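Local atomic coordinates of mating-type switching protein swi5 (Schizosaccharomyces pombe, PDB entry 3VIQ), a protein that is required for normal mating-type switching and takes part in rhp51-dependent recombination repair of DNA, where it partners sfr1. Residues B[46-49]-B[50-54]; B[31-35]-B[36-40]; B[39-42]-B[43-47]. All blocks are in the same frame, centred on the assembly; numbering follows the deposited sequence. Where two conformers were deposited one is given.

Contact 1: residues B[46-49]-B[50-54]; sequences LLHT and YNEIR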
# COMPACT_ATOMS: atom_id res chain seq x y z
N LEU B 46 5.77 -4.11 0.86
CA LEU B 46 5.73 -4.83 2.14
C LEU B 46 5.41 -3.93 3.36
O LEU B 46 4.53 -4.28 4.18
CB LEU B 46 6.99 -5.63 2.35
CG LEU B 46 7.11 -6.80 1.36
CD1 LEU B 46 8.50 -7.45 1.47
CD2 LEU B 46 5.99 -7.84 1.57
N LEU B 47 6.05 -2.76 3.47
CA LEU B 47 5.80 -1.87 4.61
C LEU B 47 4.36 -1.37 4.58
O LEU B 47 3.70 -1.25 5.64
CB LEU B 47 6.78 -0.69 4.60
CG LEU B 47 6.87 0.19 5.86
CD1 LEU B 47 7.36 -0.66 7.05
CD2 LEU B 47 7.83 1.42 5.67
N HIS B 48 3.88 -1.07 3.36
CA HIS B 48 2.51 -0.63 3.10
C HIS B 48 1.55 -1.68 3.64
O HIS B 48 0.75 -1.45 4.52
CB HIS B 48 2.38 -0.40 1.57
CG HIS B 48 0.97 -0.26 1.05
ND1 HIS B 48 0.27 0.93 1.10
CD2 HIS B 48 0.19 -1.13 0.36
CE1 HIS B 48 -0.91 0.77 0.51
NE2 HIS B 48 -0.98 -0.47 0.05
N THR B 49 1.67 -2.88 3.10
CA THR B 49 0.83 -3.99 3.50
C THR B 49 0.90 -4.28 5.01
O THR B 49 -0.12 -4.47 5.63
CB THR B 49 1.23 -5.23 2.70
OG1 THR B 49 1.16 -4.90 1.31
CG2 THR B 49 0.33 -6.43 3.03
N TYR B 50 2.10 -4.28 5.59
CA TYR B 50 2.25 -4.58 7.02
C TYR B 50 1.55 -3.54 7.90
O TYR B 50 0.80 -3.89 8.83
CB TYR B 50 3.72 -4.63 7.38
CG TYR B 50 3.99 -4.49 8.84
CD1 TYR B 50 3.64 -5.49 9.71
CD2 TYR B 50 4.59 -3.34 9.38
CE1 TYR B 50 3.88 -5.40 11.06
CE2 TYR B 50 4.84 -3.23 10.77
CZ TYR B 50 4.49 -4.29 11.59
OH TYR B 50 4.69 -4.29 12.94
N ASN B 51 1.80 -2.27 7.63
CA ASN B 51 1.17 -1.21 8.43
C ASN B 51 -0.33 -1.27 8.33
O ASN B 51 -1.03 -1.11 9.33
CB ASN B 51 1.66 0.17 8.02
CG ASN B 51 3.05 0.43 8.47
OD1 ASN B 51 3.91 0.84 7.70
ND2 ASN B 51 3.29 0.16 9.73
N GLU B 52 -0.84 -1.54 7.13
CA GLU B 52 -2.31 -1.63 6.92
C GLU B 52 -2.96 -2.80 7.68
O GLU B 52 -4.00 -2.61 8.35
CB GLU B 52 -2.68 -1.70 5.43
CG GLU B 52 -2.30 -0.45 4.64
CD GLU B 52 -2.83 -0.44 3.21
OE1 GLU B 52 -3.34 -1.46 2.73
OE2 GLU B 52 -2.75 0.62 2.56
N ILE B 53 -2.40 -4.01 7.54
CA ILE B 53 -3.04 -5.21 8.11
C ILE B 53 -2.88 -5.24 9.63
O ILE B 53 -3.78 -5.70 10.34
CB ILE B 53 -2.59 -6.55 7.44
CG1 ILE B 53 -3.45 -7.74 7.94
CG2 ILE B 53 -1.12 -6.85 7.70
CD1 ILE B 53 -4.92 -7.76 7.39
N ARG B 54 -1.77 -4.72 10.16
CA ARG B 54 -1.64 -4.63 11.63
C ARG B 54 -2.67 -3.64 12.21
O ARG B 54 -3.33 -3.94 13.18
CB ARG B 54 -0.23 -4.25 12.09
CG ARG B 54 -0.14 -3.80 13.56
CD ARG B 54 1.27 -3.68 14.09
NE ARG B 54 1.92 -2.46 13.64
CZ ARG B 54 3.06 -1.96 14.12
NH1 ARG B 54 3.73 -2.57 15.10
NH2 ARG B 54 3.54 -0.83 13.60
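Leu46 to Thr49 and Tyr50 to Arg54 form consecutive turns of helix 36-67, and every carbonyl of the first segment receives an amide of the second, four residues on. Tyr50 N to Leu46 O, Asn51 N to Leu47 O, Glu52 N to His48 O and Ile53 N to Thr49 O all fall between 2.8 and 3.1 Å, the regular pattern of an alpha helix. Among the side chains, Glu52 lies one turn beyond His48. Its chain runs extended past CG, bringing the carboxylate carbon CD over one face of the imidazole, offset toward the rim and 3.5 Å above the plane. The planes stand 55° apart, which rules out a parallel stack, and neither ring nitrogen makes a hydrogen bond to the carboxylate. Since His48 was modelled in two conformers, this approach is only one of its arrangements, and its very close CE1 to OE2 spacing is doubtful. Within 50-54, one turn apart, CZ of Tyr50 lies over the centre of the Arg54 guanidinium, 3.7 Å above its plane. Tyr50 OH is hydrogen-bonded to O, and Arg54 NH1 salt-bridged to OXT, of the terminal carboxylate of Glu85, so this pair receives the chain's C-terminus. Tyr50 and Thr49 also pack on Ile45 of the Swi5-dependent recombination DNA repair protein 1 chain, and Thr49 OG1 bonds back to Asp45 O. The chemistry is therefore divided: backbone bonds hold the turn, while the positive charge of Arg54, together with the Tyr50 hydroxyl, probably steadies the terminal carboxylate.

Contact 2: residues B[31-35]-B[36-40]; sequences LKNRD and AKQTV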
# COMPACT_ATOMS: atom_id res chain seq x y z
N LEU B 31 25.69 -2.10 -3.42
CA LEU B 31 24.47 -2.87 -3.29
C LEU B 31 24.69 -4.34 -3.62
O LEU B 31 25.40 -4.66 -4.57
CB LEU B 31 23.40 -2.31 -4.21
CG LEU B 31 22.96 -0.86 -4.04
CD1 LEU B 31 21.83 -0.53 -5.02
CD2 LEU B 31 22.53 -0.57 -2.61
N LYS B 32 24.08 -5.22 -2.84
CA LYS B 32 24.04 -6.64 -3.16
C LYS B 32 23.31 -6.85 -4.46
O LYS B 32 23.70 -7.65 -5.29
CB LYS B 32 23.33 -7.43 -2.04
CG LYS B 32 23.25 -8.94 -2.29
CD LYS B 32 22.90 -9.74 -1.00
CE LYS B 32 22.64 -11.22 -1.31
NZ LYS B 32 23.29 -12.16 -0.35
N ASN B 33 22.21 -6.13 -4.64
CA ASN B 33 21.42 -6.21 -5.85
C ASN B 33 21.48 -4.85 -6.58
O ASN B 33 21.11 -3.84 -6.03
CB ASN B 33 20.00 -6.63 -5.47
CG ASN B 33 19.07 -6.67 -6.66
OD1 ASN B 33 19.51 -6.69 -7.81
ND2 ASN B 33 17.75 -6.67 -6.39
N ARG B 34 21.94 -4.85 -7.83
CA ARG B 34 22.14 -3.58 -8.53
C ARG B 34 20.82 -2.96 -9.02
O ARG B 34 20.76 -1.77 -9.29
CB ARG B 34 23.18 -3.75 -9.64
CG ARG B 34 24.58 -4.11 -9.07
CD ARG B 34 25.66 -4.29 -10.15
NE ARG B 34 25.88 -3.08 -10.94
CZ ARG B 34 26.76 -2.13 -10.64
NH1 ARG B 34 27.51 -2.22 -9.55
NH2 ARG B 34 26.89 -1.08 -11.44
N ASP B 35 19.77 -3.77 -9.10
CA ASP B 35 18.44 -3.26 -9.42
C ASP B 35 17.83 -2.55 -8.19
O ASP B 35 16.95 -3.10 -7.54
CB ASP B 35 17.51 -4.40 -9.87
CG ASP B 35 16.21 -3.89 -10.50
OD1 ASP B 35 15.91 -2.68 -10.41
OD2 ASP B 35 15.48 -4.71 -11.09
N ALA B 36 18.27 -1.32 -7.93
CA ALA B 36 17.89 -0.59 -6.73
C ALA B 36 16.41 -0.28 -6.71
O ALA B 36 15.81 -0.19 -5.64
CB ALA B 36 18.68 0.72 -6.61
N LYS B 37 15.82 -0.08 -7.88
CA LYS B 37 14.40 0.27 -7.98
C LYS B 37 13.50 -0.88 -7.52
O LYS B 37 12.52 -0.68 -6.84
CB LYS B 37 14.08 0.64 -9.42
CG LYS B 37 12.74 1.29 -9.67
CD LYS B 37 12.66 1.76 -11.15
CE LYS B 37 11.96 3.11 -11.30
NZ LYS B 37 12.64 4.18 -10.51
N GLN B 38 13.87 -2.10 -7.87
CA GLN B 38 13.15 -3.29 -7.43
C GLN B 38 13.27 -3.43 -5.89
O GLN B 38 12.28 -3.68 -5.22
CB GLN B 38 13.72 -4.52 -8.16
CG GLN B 38 13.29 -5.91 -7.67
CD GLN B 38 14.12 -7.00 -8.36
OE1 GLN B 38 15.36 -7.02 -8.26
NE2 GLN B 38 13.45 -7.89 -9.09
N THR B 39 14.48 -3.26 -5.36
CA THR B 39 14.73 -3.39 -3.92
C THR B 39 13.86 -2.43 -3.13
O THR B 39 13.18 -2.83 -2.19
CB THR B 39 16.18 -3.06 -3.60
OG1 THR B 39 17.00 -4.03 -4.24
CG2 THR B 39 16.45 -3.06 -2.09
N VAL B 40 13.87 -1.17 -3.54
CA VAL B 40 13.14 -0.13 -2.84
C VAL B 40 11.63 -0.33 -2.99
O VAL B 40 10.90 -0.22 -2.01
CB VAL B 40 13.50 1.26 -3.35
CG1 VAL B 40 12.65 2.31 -2.66
CG2 VAL B 40 15.04 1.50 -3.14
O HOH W 1 19.35 -3.05 -3.95
O HOH W 2 16.99 -6.66 -3.46
O HOH W 3 17.04 0.12 -10.46
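Asp35 caps the start of helix 36-67 and draws the preceding loop onto Gln38 and Thr39. The side-chain cap comes first: Asp35 OD1 accepts from Gln38 N at 3.3 Å, a weak bond. The Asp35 carbonyl meanwhile starts the main-chain bonding, weakly, with Gln38 N and Thr39 N. The carboxylate is swung there by its first torsion, with CG trans to the backbone nitrogen (chi1 -168°), and its OD2 also lies 3.4 Å from Gln38 CB. Just upstream the loop is folded tightly: Asn33 OD1 accepts from Asp35 N in an Asx turn, the donor standing well above the carbonyl plane, and Asp35 is itself the centre of an inverse gamma turn, closed by the weak bond from Ala36 N to Arg34 O. One bond joins two side-chain amides. Asn33 ND2 donates to Gln38 OE1 at 3.1 Å, with the acceptor in the plane of the Asn33 amide and the two amides 53° apart. With OD1 held by Asp35 N and ND2 by Gln38, one asparagine side chain serves loop and helix at once. Water supplies the third group. One molecule accepts from Thr39 OG1 and donates to Asn33 O, another accepts from Asn33 ND2 and donates to Thr39 OG1, and a third links Lys37 N to Asp35 OD1. Apolar contact is small: Leu31 CD1 meets Ala36 CB at 3.7 Å, and both residues pack on Ala29 of the Swi5-dependent recombination DNA repair protein 1 chain, whose Glu33 accepts from Lys32 N and Asn33 N. Together these imply a helix start where weak main-chain and capping bonds are backed by a well-formed amide bond and water bridges, and where Asp35's negative charge would probably suit the helix dipole.

Contact 3: residues B[39-42]-B[43-47]; sequences TVQK and HIDLL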
# COMPACT_ATOMS: atom_id res chain seq x y z
N THR B 39 14.48 -3.26 -5.36
CA THR B 39 14.73 -3.39 -3.92
C THR B 39 13.86 -2.43 -3.13
O THR B 39 13.18 -2.83 -2.19
CB THR B 39 16.18 -3.06 -3.60
OG1 THR B 39 17.00 -4.03 -4.24
CG2 THR B 39 16.45 -3.06 -2.09
N VAL B 40 13.87 -1.17 -3.54
CA VAL B 40 13.14 -0.13 -2.84
C VAL B 40 11.63 -0.33 -2.99
O VAL B 40 10.90 -0.22 -2.01
CB VAL B 40 13.50 1.26 -3.35
CG1 VAL B 40 12.65 2.31 -2.66
CG2 VAL B 40 15.04 1.50 -3.14
N GLN B 41 11.18 -0.62 -4.20
CA GLN B 41 9.74 -0.86 -4.42
C GLN B 41 9.27 -2.09 -3.63
O GLN B 41 8.21 -2.05 -3.01
CB GLN B 41 9.43 -1.03 -5.92
CG GLN B 41 7.94 -1.03 -6.27
CD GLN B 41 7.25 0.30 -5.88
OE1 GLN B 41 7.80 1.39 -6.10
NE2 GLN B 41 6.05 0.20 -5.29
N LYS B 42 10.03 -3.17 -3.63
CA LYS B 42 9.54 -4.36 -2.91
C LYS B 42 9.36 -4.03 -1.42
O LYS B 42 8.40 -4.45 -0.79
CB LYS B 42 10.47 -5.56 -3.09
CG LYS B 42 10.17 -6.74 -2.18
CD LYS B 42 10.95 -8.03 -2.58
CE LYS B 42 10.99 -9.00 -1.39
NZ LYS B 42 11.09 -10.44 -1.78
N HIS B 43 10.28 -3.23 -0.88
CA HIS B 43 10.27 -2.85 0.52
C HIS B 43 9.07 -1.97 0.79
O HIS B 43 8.32 -2.23 1.72
CB HIS B 43 11.59 -2.17 0.96
CG HIS B 43 11.62 -1.81 2.42
ND1 HIS B 43 11.59 -0.50 2.87
CD2 HIS B 43 11.68 -2.58 3.53
CE1 HIS B 43 11.62 -0.49 4.19
NE2 HIS B 43 11.66 -1.74 4.61
N ILE B 44 8.87 -0.97 -0.05
CA ILE B 44 7.73 -0.03 0.10
C ILE B 44 6.38 -0.78 0.11
O ILE B 44 5.50 -0.42 0.85
CB ILE B 44 7.72 1.03 -1.02
CG1 ILE B 44 8.79 2.09 -0.74
CG2 ILE B 44 6.33 1.73 -1.18
CD1 ILE B 44 8.83 3.16 -1.80
N ASP B 45 6.22 -1.80 -0.73
CA ASP B 45 4.95 -2.52 -0.83
C ASP B 45 4.73 -3.42 0.42
O ASP B 45 3.63 -3.49 0.96
CB ASP B 45 4.92 -3.38 -2.10
CG ASP B 45 5.05 -2.57 -3.40
OD1 ASP B 45 4.80 -1.34 -3.41
OD2 ASP B 45 5.40 -3.18 -4.43
N LEU B 46 5.77 -4.11 0.86
CA LEU B 46 5.73 -4.83 2.14
C LEU B 46 5.41 -3.93 3.36
O LEU B 46 4.53 -4.28 4.18
CB LEU B 46 6.99 -5.63 2.35
CG LEU B 46 7.11 -6.80 1.36
CD1 LEU B 46 8.50 -7.45 1.47
CD2 LEU B 46 5.99 -7.84 1.57
N LEU B 47 6.05 -2.76 3.47
CA LEU B 47 5.80 -1.87 4.61
C LEU B 47 4.36 -1.37 4.58
O LEU B 47 3.70 -1.25 5.64
CB LEU B 47 6.78 -0.69 4.60
CG LEU B 47 6.87 0.19 5.86
CD1 LEU B 47 7.36 -0.66 7.05
CD2 LEU B 47 7.83 1.42 5.67
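The long helix 36-67 carries Gln41 and Asp45 one turn apart, and they supply the one polar side-chain link of this contact. Gln41 NE2 approaches Asp45 OD1 at 2.7 Å, but the N-H points poorly, at 126°, so the bond is weak despite its shortness. A bend at chi2 (61°) carries the Gln41 amide along the helix to the next turn, where it meets the carboxylate with the two planes 53° apart. Replacing Asp45 with an alanine would probably leave the Gln41 amide without this acceptor and set it free to turn. On either flank of the pair carbon atoms approach. Val40 CG1 comes 4.0 Å from Ile44 CD1, the two side chains meeting at a slant. Lys42 and Leu46 instead run side by side in the same direction, the lysine chain alongside the leucine, with Lys42 CG 4.1 Å from Leu46 CD1. Beneath them the backbone bonds continue: Ile44 N to Val40 O is 2.9 Å, Asp45 N to Gln41 O 3.0 Å and Leu46 N to Lys42 O 3.1 Å, while His43 N reaches Thr39 O at 3.2 Å. The His43 ring heads for the partner, where NE2 is hydrogen-bonded to Glu37 OE1 of the Swi5-dependent recombination DNA repair protein 1 chain. That chain also takes the packing of Thr39 on its Val32, and of Lys42 and His43 on its Asp38; Leu46 on its Gln42 extends that packing along the helix, while Gln41 and Ile44 lie exposed.

Taken in chain order, contact 2, contact 3 and contact 1 follow helix 36-67 from its start, overlapping at Thr39 and Val40 and again at Leu46 and Leu47. Contacts 1 and 2 are partly buried, whereas contact 3 lies at the surface; all three touch the Swi5-dependent recombination DNA repair protein 1 chain. Contact 2 alone joins a loop to the helix, and its capping, amide and water bonds precede and supplement the regular backbone pattern, which begins there and runs on through contacts 3 and 1. Those two differ in their side chains: contact 3 relies on an amide-carboxylate pair and aliphatic packing, while contact 1 gathers aromatic and charged groups near the C-terminus. Contact centres 1 and 2 lie 21 Å apart.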